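Coenzyme F420-dependent N(5),N(10)-methenyltetrahydromethanopterin reductase-related protein (Desulfurobacterium thermolithotrophum DSM 11699, PDB 6HUZ) binds the iron-guanylylpyridinol cofactor and, as a bacterial paralog of [Fe]-hydrogenase, uses tetrahydrofolate derivatives such as methenyl-tetrahydrofolate as substrates. Local coordinates at residues Arg2-Gly7 with Ile76-Glu81; Glu83-Phe88 with Ala111-Thr116; Gly141-His146 with Leu160-Glu165. All blocks are in the same frame, centred on the assembly; numbering follows the deposited sequence.

Interaction 1: residues Arg2-Gly7 with Ile76-Glu81; sequences RVTVYG and IEAAKE. With FE9 (iron-guanylyl pyridinol cofactor), chain B.
The hydroxyl of T4 gives the shortest polar bond between strand 2-6 and the segment 76-81: OG1 donates to the carbonyl O of A78 at 2.7 Å. The hydroxyl approaches from outside the carbonyl plane, tilted 33° from it. With OG1 set beside its own backbone N (chi1 -63°), the methyl CG2 is left to meet A78 CB at 3.8 Å, and one threonine thus makes a polar and an apolar contact with the same alanine. Here one carbonyl oxygen and the small side chains of A78 and A79 fasten a weakly bonded helix to the strand.

Y6 comes next along the strand. Its phenol reaches past A78 to A79, where OH lies 3.3 Å from A79 CB; the hydroxyl itself is hydrogen-bonded to the backbone O of D75. T4 CG2 lies over one ring face, toward the rim, while N2A of the guanine group of the cofactor stands at the ring edge, 3.6 Å from Y6 CD1. The tyrosine therefore ties the helix to the cofactor pocket.

At the outer end R2 and E81 run side by side. E81 OE2 sits over a face of the guanidinium, 3.5 Å from R2 NH2, so the salt bridge rests on charge, with no N-H directed at the oxygen, while R2 CD packs on E81 CB at 3.5 Å.

Strand 2-6 runs between strands 45-49 and 84-87 of the parallel sheet of the Rossmann-like domain, and helix 75-79 lies against it beside helix 95-103, whose I99 and I103 also touch Y6.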
loop_
_atom_site.group_PDB
_atom_site.type_symbol
_atom_site.label_atom_id
_atom_site.label_comp_id
_atom_site.label_asym_id
_atom_site.label_seq_id
_atom_site.Cartn_x
_atom_site.Cartn_y
_atom_site.Cartn_z
ATOM N N ARG A 2 3.811 29.215 -27.912
ATOM C CA ARG A 2 2.370 29.142 -28.152
ATOM C C ARG A 2 1.802 27.986 -27.304
ATOM O O ARG A 2 2.156 26.827 -27.530
ATOM C CB ARG A 2 2.063 28.922 -29.644
ATOM C CG ARG A 2 2.387 30.137 -30.565
ATOM C CD ARG A 2 1.192 30.675 -31.324
ATOM N NE ARG A 2 1.226 32.140 -31.389
ATOM C CZ ARG A 2 0.229 32.956 -31.043
ATOM N NH1 ARG A 2 0.378 34.271 -31.139
ATOM N NH2 ARG A 2 -0.922 32.462 -30.594
ATOM N N VAL A 3 0.940 28.300 -26.333
ATOM C CA VAL A 3 0.342 27.285 -25.442
ATOM C C VAL A 3 -1.180 27.359 -25.549
ATOM O O VAL A 3 -1.739 28.456 -25.518
ATOM C CB VAL A 3 0.717 27.574 -23.966
ATOM C CG1 VAL A 3 0.254 26.459 -23.031
ATOM C CG2 VAL A 3 2.197 27.848 -23.800
ATOM N N THR A 4 -1.837 26.215 -25.641
ATOM C CA THR A 4 -3.290 26.138 -25.666
ATOM C C THR A 4 -3.698 25.324 -24.443
ATOM O O THR A 4 -3.228 24.193 -24.249
ATOM C CB THR A 4 -3.854 25.473 -26.927
ATOM O OG1 THR A 4 -3.497 26.260 -28.063
ATOM C CG2 THR A 4 -5.379 25.334 -26.877
ATOM N N VAL A 5 -4.570 25.894 -23.619
ATOM C CA VAL A 5 -5.102 25.223 -22.437
ATOM C C VAL A 5 -6.479 24.823 -22.868
ATOM O O VAL A 5 -7.227 25.654 -23.392
ATOM C CB VAL A 5 -5.135 26.143 -21.200
ATOM C CG1 VAL A 5 -5.919 25.488 -20.060
ATOM C CG2 VAL A 5 -3.702 26.487 -20.755
ATOM N N TYR A 6 -6.818 23.567 -22.683
ATOM C CA TYR A 6 -8.127 23.058 -23.065
ATOM C C TYR A 6 -8.941 22.896 -21.806
ATOM O O TYR A 6 -8.579 22.077 -20.994
ATOM C CB TYR A 6 -7.963 21.722 -23.796
ATOM C CG TYR A 6 -7.531 21.918 -25.235
ATOM C CD1 TYR A 6 -8.462 22.164 -26.232
ATOM C CD2 TYR A 6 -6.190 21.875 -25.593
ATOM C CE1 TYR A 6 -8.068 22.399 -27.548
ATOM C CE2 TYR A 6 -5.785 22.104 -26.910
ATOM C CZ TYR A 6 -6.732 22.327 -27.891
ATOM O OH TYR A 6 -6.336 22.552 -29.194
ATOM N N GLY A 7 -10.002 23.685 -21.638
ATOM C CA GLY A 7 -10.859 23.622 -20.456
ATOM C C GLY A 7 -10.732 24.832 -19.551
ATOM O O GLY A 7 -9.640 25.166 -19.115
ATOM N N ILE A 76 -10.136 22.488 -32.611
ATOM C CA ILE A 76 -9.273 22.242 -33.767
ATOM C C ILE A 76 -8.500 23.508 -34.139
ATOM O O ILE A 76 -7.298 23.452 -34.380
ATOM C CB ILE A 76 -10.081 21.692 -34.971
ATOM C CG1 ILE A 76 -10.468 20.217 -34.728
ATOM C CG2 ILE A 76 -9.265 21.838 -36.263
ATOM C CD1 ILE A 76 -11.291 19.582 -35.844
ATOM N N GLU A 77 -9.169 24.644 -34.192
ATOM C CA GLU A 77 -8.474 25.871 -34.552
ATOM C C GLU A 77 -7.483 26.246 -33.471
ATOM O O GLU A 77 -6.407 26.754 -33.779
ATOM C CB GLU A 77 -9.456 27.011 -34.836
ATOM C CG GLU A 77 -9.958 27.016 -36.268
ATOM C CD GLU A 77 -8.879 27.233 -37.312
ATOM O OE1 GLU A 77 -8.138 28.238 -37.207
ATOM O OE2 GLU A 77 -8.773 26.394 -38.237
ATOM N N ALA A 78 -7.826 25.972 -32.206
ATOM C CA ALA A 78 -6.964 26.278 -31.074
ATOM C C ALA A 78 -5.665 25.462 -31.100
ATOM O O ALA A 78 -4.676 25.882 -30.506
ATOM C CB ALA A 78 -7.706 25.998 -29.772
ATOM N N ALA A 79 -5.661 24.307 -31.782
ATOM C CA ALA A 79 -4.476 23.440 -31.858
ATOM C C ALA A 79 -3.444 23.870 -32.910
ATOM O O ALA A 79 -2.260 23.620 -32.731
ATOM C CB ALA A 79 -4.913 22.016 -32.154
ATOM N N LYS A 80 -3.900 24.496 -33.989
ATOM C CA LYS A 80 -3.108 24.940 -35.145
ATOM C C LYS A 80 -1.704 25.489 -34.868
ATOM O O LYS A 80 -0.769 25.089 -35.580
ATOM C CB LYS A 80 -3.888 25.942 -35.997
ATOM C CG LYS A 80 -5.261 25.444 -36.472
ATOM C CD LYS A 80 -5.223 24.713 -37.802
ATOM C CE LYS A 80 -6.609 24.288 -38.218
ATOM N NZ LYS A 80 -6.860 24.473 -39.672
ATOM N N GLU A 81 -1.508 26.388 -33.889
ATOM C CA GLU A 81 -0.121 26.868 -33.656
ATOM C C GLU A 81 0.412 26.418 -32.273
ATOM O O GLU A 81 1.460 26.880 -31.831
ATOM C CB GLU A 81 0.005 28.397 -33.768
ATOM C CG GLU A 81 -0.883 29.050 -34.803
ATOM C CD GLU A 81 -0.930 30.550 -34.619
ATOM O OE1 GLU A 81 -0.201 31.258 -35.347
ATOM O OE2 GLU A 81 -1.691 31.017 -33.738
HETATM O O2 FE9 B . -10.523 19.191 -9.794
HETATM FE FE FE9 B . -7.404 18.923 -10.571
HETATM C C1F FE9 B . -7.431 20.718 -10.211
HETATM O O1F FE9 B . -7.442 21.829 -9.991
HETATM C C2F FE9 B . -5.775 18.821 -9.732
HETATM O O2F FE9 B . -4.757 18.780 -9.243
HETATM C C8 FE9 B . -6.612 19.091 -12.295
HETATM O O18 FE9 B . -5.412 19.216 -12.460
HETATM C C7 FE9 B . -7.530 19.049 -13.506
HETATM C C6 FE9 B . -8.928 19.132 -12.961
HETATM N N1 FE9 B . -9.079 19.100 -11.565
HETATM C C5 FE9 B . -10.075 19.266 -13.874
HETATM C C5M FE9 B . -9.849 19.252 -15.359
HETATM C C4 FE9 B . -11.422 19.360 -13.290
HETATM C C3 FE9 B . -11.577 19.318 -11.809
HETATM C C3M FE9 B . -12.923 19.429 -11.139
HETATM C C2 FE9 B . -10.334 19.196 -10.960
HETATM O O3P FE9 B . -12.470 19.400 -14.158
HETATM P P1 FE9 B . -13.273 20.750 -14.533
HETATM O O1P FE9 B . -13.045 21.752 -13.503
HETATM O O2P FE9 B . -14.848 20.381 -14.489
HETATM O "O5'" FE9 B . -12.734 21.198 -15.963
HETATM C "C5'" FE9 B . -13.050 20.497 -17.155
HETATM C "C4'" FE9 B . -13.277 21.557 -18.227
HETATM O "O4'" FE9 B . -13.426 20.929 -19.495
HETATM C "C1'" FE9 B . -14.342 21.703 -20.256
HETATM C "C2'" FE9 B . -15.393 22.106 -19.244
HETATM O "O2'" FE9 B . -16.189 23.232 -19.640
HETATM C "C3'" FE9 B . -14.549 22.374 -18.003
HETATM O "O3'" FE9 B . -14.204 23.752 -17.854
HETATM N N9A FE9 B . -14.810 20.921 -21.416
HETATM C C4A FE9 B . -14.187 20.969 -22.571
HETATM N N3A FE9 B . -13.139 21.695 -23.025
HETATM C C2A FE9 B . -12.766 21.562 -24.314
HETATM N N2A FE9 B . -11.690 22.274 -24.715
HETATM N N1A FE9 B . -13.390 20.756 -25.195
HETATM C C6A FE9 B . -14.477 20.035 -24.866
HETATM O O6A FE9 B . -15.031 19.282 -25.685
HETATM C C5A FE9 B . -14.938 20.091 -23.478
HETATM N N7A FE9 B . -15.926 19.538 -22.758
HETATM C C8A FE9 B . -15.834 20.050 -21.503
HETATM O O HOH W 1 -8.463 17.900 -8.872
#

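Interaction 2: residues Glu83-Phe88 with Ala111-Thr116. With FE9 (iron-guanylyl pyridinol cofactor), chain B.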
loop_
_atom_site.group_PDB
_atom_site.type_symbol
_atom_site.label_atom_id
_atom_site.label_comp_id
_atom_site.label_asym_id
_atom_site.label_seq_id
_atom_site.Cartn_x
_atom_site.Cartn_y
_atom_site.Cartn_z
ATOM N N GLU A 83 2.323 24.687 -29.408
ATOM C CA GLU A 83 3.566 23.935 -29.165
ATOM C C GLU A 83 3.327 23.049 -27.942
ATOM O O GLU A 83 3.962 22.004 -27.783
ATOM C CB GLU A 83 4.723 24.861 -28.812
ATOM C CG GLU A 83 5.281 25.666 -29.954
ATOM C CD GLU A 83 6.274 26.640 -29.373
ATOM O OE1 GLU A 83 5.992 27.859 -29.389
ATOM O OE2 GLU A 83 7.320 26.176 -28.866
ATOM N N VAL A 84 2.445 23.506 -27.047
ATOM C CA VAL A 84 2.071 22.784 -25.829
ATOM C C VAL A 84 0.525 22.808 -25.781
ATOM O O VAL A 84 -0.076 23.875 -25.889
ATOM C CB VAL A 84 2.644 23.414 -24.539
ATOM C CG1 VAL A 84 2.060 22.719 -23.301
ATOM C CG2 VAL A 84 4.166 23.353 -24.516
ATOM N N ALA A 85 -0.095 21.647 -25.616
ATOM C CA ALA A 85 -1.543 21.519 -25.510
ATOM C C ALA A 85 -1.784 20.906 -24.131
ATOM O O ALA A 85 -1.336 19.789 -23.876
ATOM C CB ALA A 85 -2.088 20.617 -26.615
ATOM N N ILE A 86 -2.427 21.656 -23.222
ATOM C CA ILE A 86 -2.689 21.194 -21.869
ATOM C C ILE A 86 -4.154 20.808 -21.729
ATOM O O ILE A 86 -5.027 21.644 -21.955
ATOM C CB ILE A 86 -2.277 22.218 -20.795
ATOM C CG1 ILE A 86 -0.757 22.491 -20.880
ATOM C CG2 ILE A 86 -2.635 21.630 -19.395
ATOM C CD1 ILE A 86 -0.299 23.735 -20.200
ATOM N N LEU A 87 -4.417 19.551 -21.327
ATOM C CA LEU A 87 -5.784 19.075 -21.192
ATOM C C LEU A 87 -6.356 19.209 -19.789
ATOM O O LEU A 87 -6.213 18.284 -18.985
ATOM C CB LEU A 87 -5.864 17.625 -21.687
ATOM C CG LEU A 87 -5.428 17.411 -23.142
ATOM C CD1 LEU A 87 -5.398 15.944 -23.489
ATOM C CD2 LEU A 87 -6.361 18.146 -24.126
ATOM N N PHE A 88 -7.012 20.360 -19.498
ATOM C CA PHE A 88 -7.679 20.619 -18.205
ATOM C C PHE A 88 -9.134 20.192 -18.538
ATOM O O PHE A 88 -10.055 20.991 -18.469
ATOM C CB PHE A 88 -7.594 22.132 -17.845
ATOM C CG PHE A 88 -7.800 22.385 -16.372
ATOM C CD1 PHE A 88 -9.078 22.577 -15.856
ATOM C CD2 PHE A 88 -6.721 22.379 -15.490
ATOM C CE1 PHE A 88 -9.275 22.728 -14.484
ATOM C CE2 PHE A 88 -6.920 22.548 -14.116
ATOM C CZ PHE A 88 -8.197 22.694 -13.620
ATOM N N ALA A 111 5.044 19.109 -31.210
ATOM C CA ALA A 111 4.214 19.615 -30.114
ATOM C C ALA A 111 4.152 18.551 -29.000
ATOM O O ALA A 111 4.393 17.373 -29.276
ATOM C CB ALA A 111 2.802 19.878 -30.603
ATOM N N VAL A 112 3.815 18.948 -27.758
ATOM C CA VAL A 112 3.688 17.992 -26.638
ATOM C C VAL A 112 2.258 18.138 -26.082
ATOM O O VAL A 112 1.780 19.254 -25.903
ATOM C CB VAL A 112 4.792 18.143 -25.541
ATOM C CG1 VAL A 112 4.909 19.579 -25.042
ATOM C CG2 VAL A 112 4.595 17.153 -24.359
ATOM N N ILE A 113 1.570 17.004 -25.847
ATOM C CA ILE A 113 0.218 16.971 -25.297
ATOM C C ILE A 113 0.403 16.659 -23.802
ATOM O O ILE A 113 1.108 15.708 -23.480
ATOM C CB ILE A 113 -0.635 15.875 -26.005
ATOM C CG1 ILE A 113 -1.044 16.344 -27.409
ATOM C CG2 ILE A 113 -1.855 15.492 -25.164
ATOM C CD1 ILE A 113 -1.626 15.239 -28.304
ATOM N N CYS A 114 -0.216 17.454 -22.901
ATOM C CA CYS A 114 -0.096 17.266 -21.461
ATOM C C CYS A 114 -1.415 16.991 -20.829
ATOM O O CYS A 114 -2.371 17.705 -21.114
ATOM C CB CYS A 114 0.534 18.487 -20.800
ATOM S SG CYS A 114 2.173 18.904 -21.413
ATOM N N THR A 115 -1.471 15.992 -19.915
ATOM C CA THR A 115 -2.722 15.754 -19.212
ATOM C C THR A 115 -2.570 16.430 -17.865
ATOM O O THR A 115 -1.467 16.869 -17.505
ATOM C CB THR A 115 -3.055 14.281 -19.114
ATOM O OG1 THR A 115 -1.973 13.567 -18.497
ATOM C CG2 THR A 115 -3.434 13.695 -20.488
ATOM N N THR A 116 -3.670 16.545 -17.135
ATOM C CA THR A 116 -3.686 17.127 -15.791
ATOM C C THR A 116 -4.192 15.983 -14.836
ATOM O O THR A 116 -4.078 14.820 -15.191
ATOM C CB THR A 116 -4.517 18.413 -15.775
ATOM O OG1 THR A 116 -5.873 18.095 -16.106
ATOM C CG2 THR A 116 -3.958 19.463 -16.722
HETATM O O2 FE9 B . -10.523 19.191 -9.794
HETATM FE FE FE9 B . -7.404 18.923 -10.571
HETATM C C1F FE9 B . -7.431 20.718 -10.211
HETATM O O1F FE9 B . -7.442 21.829 -9.991
HETATM C C2F FE9 B . -5.775 18.821 -9.732
HETATM O O2F FE9 B . -4.757 18.780 -9.243
HETATM C C8 FE9 B . -6.612 19.091 -12.295
HETATM O O18 FE9 B . -5.412 19.216 -12.460
HETATM C C7 FE9 B . -7.530 19.049 -13.506
HETATM C C6 FE9 B . -8.928 19.132 -12.961
HETATM N N1 FE9 B . -9.079 19.100 -11.565
HETATM C C5 FE9 B . -10.075 19.266 -13.874
HETATM C C5M FE9 B . -9.849 19.252 -15.359
HETATM C C4 FE9 B . -11.422 19.360 -13.290
HETATM C C3 FE9 B . -11.577 19.318 -11.809
HETATM C C3M FE9 B . -12.923 19.429 -11.139
HETATM C C2 FE9 B . -10.334 19.196 -10.960
HETATM O O3P FE9 B . -12.470 19.400 -14.158
HETATM P P1 FE9 B . -13.273 20.750 -14.533
HETATM O O1P FE9 B . -13.045 21.752 -13.503
HETATM O O2P FE9 B . -14.848 20.381 -14.489
HETATM O "O5'" FE9 B . -12.734 21.198 -15.963
HETATM C "C5'" FE9 B . -13.050 20.497 -17.155
HETATM C "C4'" FE9 B . -13.277 21.557 -18.227
HETATM O "O4'" FE9 B . -13.426 20.929 -19.495
HETATM C "C1'" FE9 B . -14.342 21.703 -20.256
HETATM C "C2'" FE9 B . -15.393 22.106 -19.244
HETATM O "O2'" FE9 B . -16.189 23.232 -19.640
HETATM C "C3'" FE9 B . -14.549 22.374 -18.003
HETATM O "O3'" FE9 B . -14.204 23.752 -17.854
HETATM N N9A FE9 B . -14.810 20.921 -21.416
HETATM C C4A FE9 B . -14.187 20.969 -22.571
HETATM N N3A FE9 B . -13.139 21.695 -23.025
HETATM C C2A FE9 B . -12.766 21.562 -24.314
HETATM N N2A FE9 B . -11.690 22.274 -24.715
HETATM N N1A FE9 B . -13.390 20.756 -25.195
HETATM C C6A FE9 B . -14.477 20.035 -24.866
HETATM O O6A FE9 B . -15.031 19.282 -25.685
HETATM C C5A FE9 B . -14.938 20.091 -23.478
HETATM N N7A FE9 B . -15.926 19.538 -22.758
HETATM C C8A FE9 B . -15.834 20.050 -21.503
HETATM O O HOH W 2 -6.157 15.589 -18.264
HETATM O O HOH W 1 -8.463 17.900 -8.872
#
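Strands 84-87 and 112-115 run parallel, their directions 19° apart, and a ladder of four backbone bonds joins them, from V112 N to E83 O at one end to L87 N to C114 O (2.8 Å) at the other. V84 and V112 lie side by side on one face, CG2 of the first meeting CG1 of the second at 3.9 Å. That same face carries I86 and C114, and L180 of helix 174-186 packs on V84 and C114. On the other face L87 CD1 rests on I113 CG2 at 3.9 Å, with L124 of helix 121-127 over both. Helix 95-103 connects the two strands, making a beta-alpha-beta unit of the Rossmann-like domain, and the cofactor sits at the C-terminal ends of the strands.

There T116 extends the ladder with its side chain. Its OG1, placed between backbone N and carbonyl carbon (chi1 63°), donates to L87 O at 2.9 Å. A water also donates to L87 O and accepts from T116 N. The side chains of T116 and I86 cross at about a right angle, CG2 to CG2 at 3.7 Å, and T116 OG1 comes within 3.2 Å of cofactor C7. The F88 ring lies with one face under the cofactor methyl C5M, 3.4 Å from CD1.

Interaction 3: residues Gly141-His146 with Leu160-Glu165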
loop_
_atom_site.group_PDB
_atom_site.type_symbol
_atom_site.label_atom_id
_atom_site.label_comp_id
_atom_site.label_asym_id
_atom_site.label_seq_id
_atom_site.Cartn_x
_atom_site.Cartn_y
_atom_site.Cartn_z
ATOM N N GLY A 141 4.889 14.597 -28.559
ATOM C CA GLY A 141 5.303 14.206 -27.225
ATOM C C GLY A 141 4.146 14.129 -26.254
ATOM O O GLY A 141 3.131 14.794 -26.426
ATOM N N PHE A 142 4.291 13.305 -25.221
ATOM C CA PHE A 142 3.262 13.113 -24.190
ATOM C C PHE A 142 3.848 13.294 -22.827
ATOM O O PHE A 142 4.813 12.628 -22.493
ATOM C CB PHE A 142 2.656 11.711 -24.291
ATOM C CG PHE A 142 1.856 11.592 -25.556
ATOM C CD1 PHE A 142 2.463 11.232 -26.745
ATOM C CD2 PHE A 142 0.505 11.903 -25.573
ATOM C CE1 PHE A 142 1.727 11.129 -27.908
ATOM C CE2 PHE A 142 -0.219 11.814 -26.740
ATOM C CZ PHE A 142 0.396 11.433 -27.901
ATOM N N SER A 143 3.277 14.189 -22.032
ATOM C CA SER A 143 3.766 14.449 -20.678
ATOM C C SER A 143 2.624 15.042 -19.866
ATOM O O SER A 143 1.466 14.785 -20.193
ATOM C CB SER A 143 4.958 15.395 -20.722
ATOM O OG SER A 143 5.535 15.606 -19.445
ATOM N N THR A 144 2.923 15.807 -18.806
ATOM C CA THR A 144 1.881 16.367 -17.948
ATOM C C THR A 144 2.238 17.739 -17.426
ATOM O O THR A 144 3.401 18.118 -17.361
ATOM C CB THR A 144 1.654 15.480 -16.620
ATOM O OG1 THR A 144 2.807 15.503 -15.750
ATOM C CG2 THR A 144 1.295 14.015 -16.890
ATOM N N MET A 145 1.203 18.479 -17.019
ATOM C CA MET A 145 1.357 19.776 -16.383
ATOM C C MET A 145 0.360 19.640 -15.245
ATOM O O MET A 145 -0.614 20.373 -15.164
ATOM C CB MET A 145 1.064 20.949 -17.337
ATOM C CG MET A 145 2.273 21.305 -18.233
ATOM S SD MET A 145 3.772 21.908 -17.405
ATOM C CE MET A 145 3.291 23.490 -16.926
ATOM N N HIS A 146 0.616 18.643 -14.365
ATOM C CA HIS A 146 -0.249 18.337 -13.241
ATOM C C HIS A 146 -0.015 19.380 -12.137
ATOM O O HIS A 146 1.073 19.438 -11.566
ATOM C CB HIS A 146 0.000 16.912 -12.743
ATOM C CG HIS A 146 -1.081 16.408 -11.850
ATOM N ND1 HIS A 146 -1.606 17.197 -10.843
ATOM C CD2 HIS A 146 -1.687 15.197 -11.823
ATOM C CE1 HIS A 146 -2.499 16.441 -10.226
ATOM N NE2 HIS A 146 -2.595 15.240 -10.795
ATOM N N LEU A 160 3.788 18.985 -11.673
ATOM C CA LEU A 160 4.369 17.664 -11.749
ATOM C C LEU A 160 4.418 17.397 -13.241
ATOM O O LEU A 160 3.374 17.465 -13.906
ATOM C CB LEU A 160 3.512 16.620 -11.026
ATOM C CG LEU A 160 3.230 16.894 -9.559
ATOM C CD1 LEU A 160 2.603 15.645 -8.895
ATOM C CD2 LEU A 160 4.477 17.286 -8.824
ATOM N N ILE A 161 5.629 17.124 -13.762
ATOM C CA ILE A 161 5.921 16.893 -15.181
ATOM C C ILE A 161 6.426 15.489 -15.405
ATOM O O ILE A 161 7.477 15.078 -14.879
ATOM C CB ILE A 161 6.924 17.974 -15.721
ATOM C CG1 ILE A 161 6.325 19.381 -15.593
ATOM C CG2 ILE A 161 7.330 17.712 -17.188
ATOM C CD1 ILE A 161 7.395 20.479 -15.611
ATOM N N ALA A 162 5.675 14.737 -16.189
ATOM C CA ALA A 162 6.012 13.328 -16.446
ATOM C C ALA A 162 7.255 13.140 -17.302
ATOM O O ALA A 162 7.379 13.766 -18.336
ATOM C CB ALA A 162 4.827 12.630 -17.115
ATOM N N THR A 163 8.155 12.246 -16.880
ATOM C CA THR A 163 9.373 11.935 -17.619
ATOM C C THR A 163 9.282 10.478 -18.128
ATOM O O THR A 163 8.318 9.776 -17.835
ATOM C CB THR A 163 10.610 12.073 -16.717
ATOM O OG1 THR A 163 10.624 10.989 -15.791
ATOM C CG2 THR A 163 10.662 13.414 -15.989
ATOM N N ASN A 164 10.313 10.036 -18.879
ATOM C CA ASN A 164 10.381 8.679 -19.418
ATOM C C ASN A 164 10.926 7.683 -18.388
ATOM O O ASN A 164 11.050 6.499 -18.698
ATOM C CB ASN A 164 11.290 8.646 -20.649
ATOM C CG ASN A 164 10.819 9.545 -21.771
ATOM O OD1 ASN A 164 9.675 9.452 -22.222
ATOM N ND2 ASN A 164 11.684 10.443 -22.254
ATOM N N GLU A 165 11.275 8.143 -17.182
ATOM C CA GLU A 165 11.816 7.250 -16.182
ATOM C C GLU A 165 10.837 6.125 -15.827
ATOM O O GLU A 165 9.633 6.365 -15.680
ATOM C CB GLU A 165 12.271 8.041 -14.947
ATOM C CG GLU A 165 13.000 7.178 -13.928
ATOM C CD GLU A 165 13.755 7.997 -12.903
ATOM O OE1 GLU A 165 13.201 9.018 -12.428
ATOM O OE2 GLU A 165 14.901 7.616 -12.574
#
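L160 opens the pairing with H146 through two backbone bonds: its N donates to H146 O at 2.8 Å, and its O accepts from H146 N at 3.0 Å, a single antiparallel hydrogen-bonded bridge. The same carbonyl O is gripped a second time by T144 OG1, at 2.8 Å. This hydroxyl stands above the carbonyl plane, whereas H146 N lies in it, so the two donors reach the oxygen from different directions. The side chains of the bridge touch only near the backbone, CB to CB at 3.9 Å.

I161 sends its two branches to M145 and S143, the residues flanking T144. CG1 lies alongside M145, 4.0 Å from SD, the two chains pointing the same way, while CG2 reaches S143 OG at 3.6 Å. L180 of helix 174-186 packs against both I161 and M145.

A162 is held at both its N and its O by hydroxyls of the facing segment. Its N gives a weak, bent bond to T144 OG1, which thereby spans L160 and A162. Its O accepts from S143 OG, which is anti to the serine N (chi1 -176°), at 2.8 Å, in the carbonyl plane and on a lone pair. Beyond A162, T163 OG1 accepts from E165 N in an ST turn.

These bonds, where the strands cross at 143°, join 141-144, the edge of the six-stranded Rossmann-like sheet, to the separate pair 158-163 and 190-195. H146, its NE2 bonded to D204, touches the iron-guanylylpyridinol cofactor and its side chain lies about 4 Å from bound methenyl-tetrahydrofolate, consistent with a position at the active site.

How the interactions relate
The three contacts come in series along the chain, and each reaches the same six-stranded parallel sheet; interaction 3 also joins it to the pair 158-163 and 190-195. Interactions 1 and 2 have centres about 9 Å apart and meet where strands 2-6 and 84-87 are neighbours, with Y6 N probably bonded to I86 O. Interactions 2 and 3, centres about 10 Å apart, join through strands 112-115 and 141-144, with I113 N probably bonded to G141 O. Interactions 1 and 3, centres about 18 Å apart, do not touch. Residues at and just after the C-terminal ends of the strands line successive parts of the cofactor: Y6 the guanine group, F88 and T116 the pyridinol, with H146 reaching on toward the substrate.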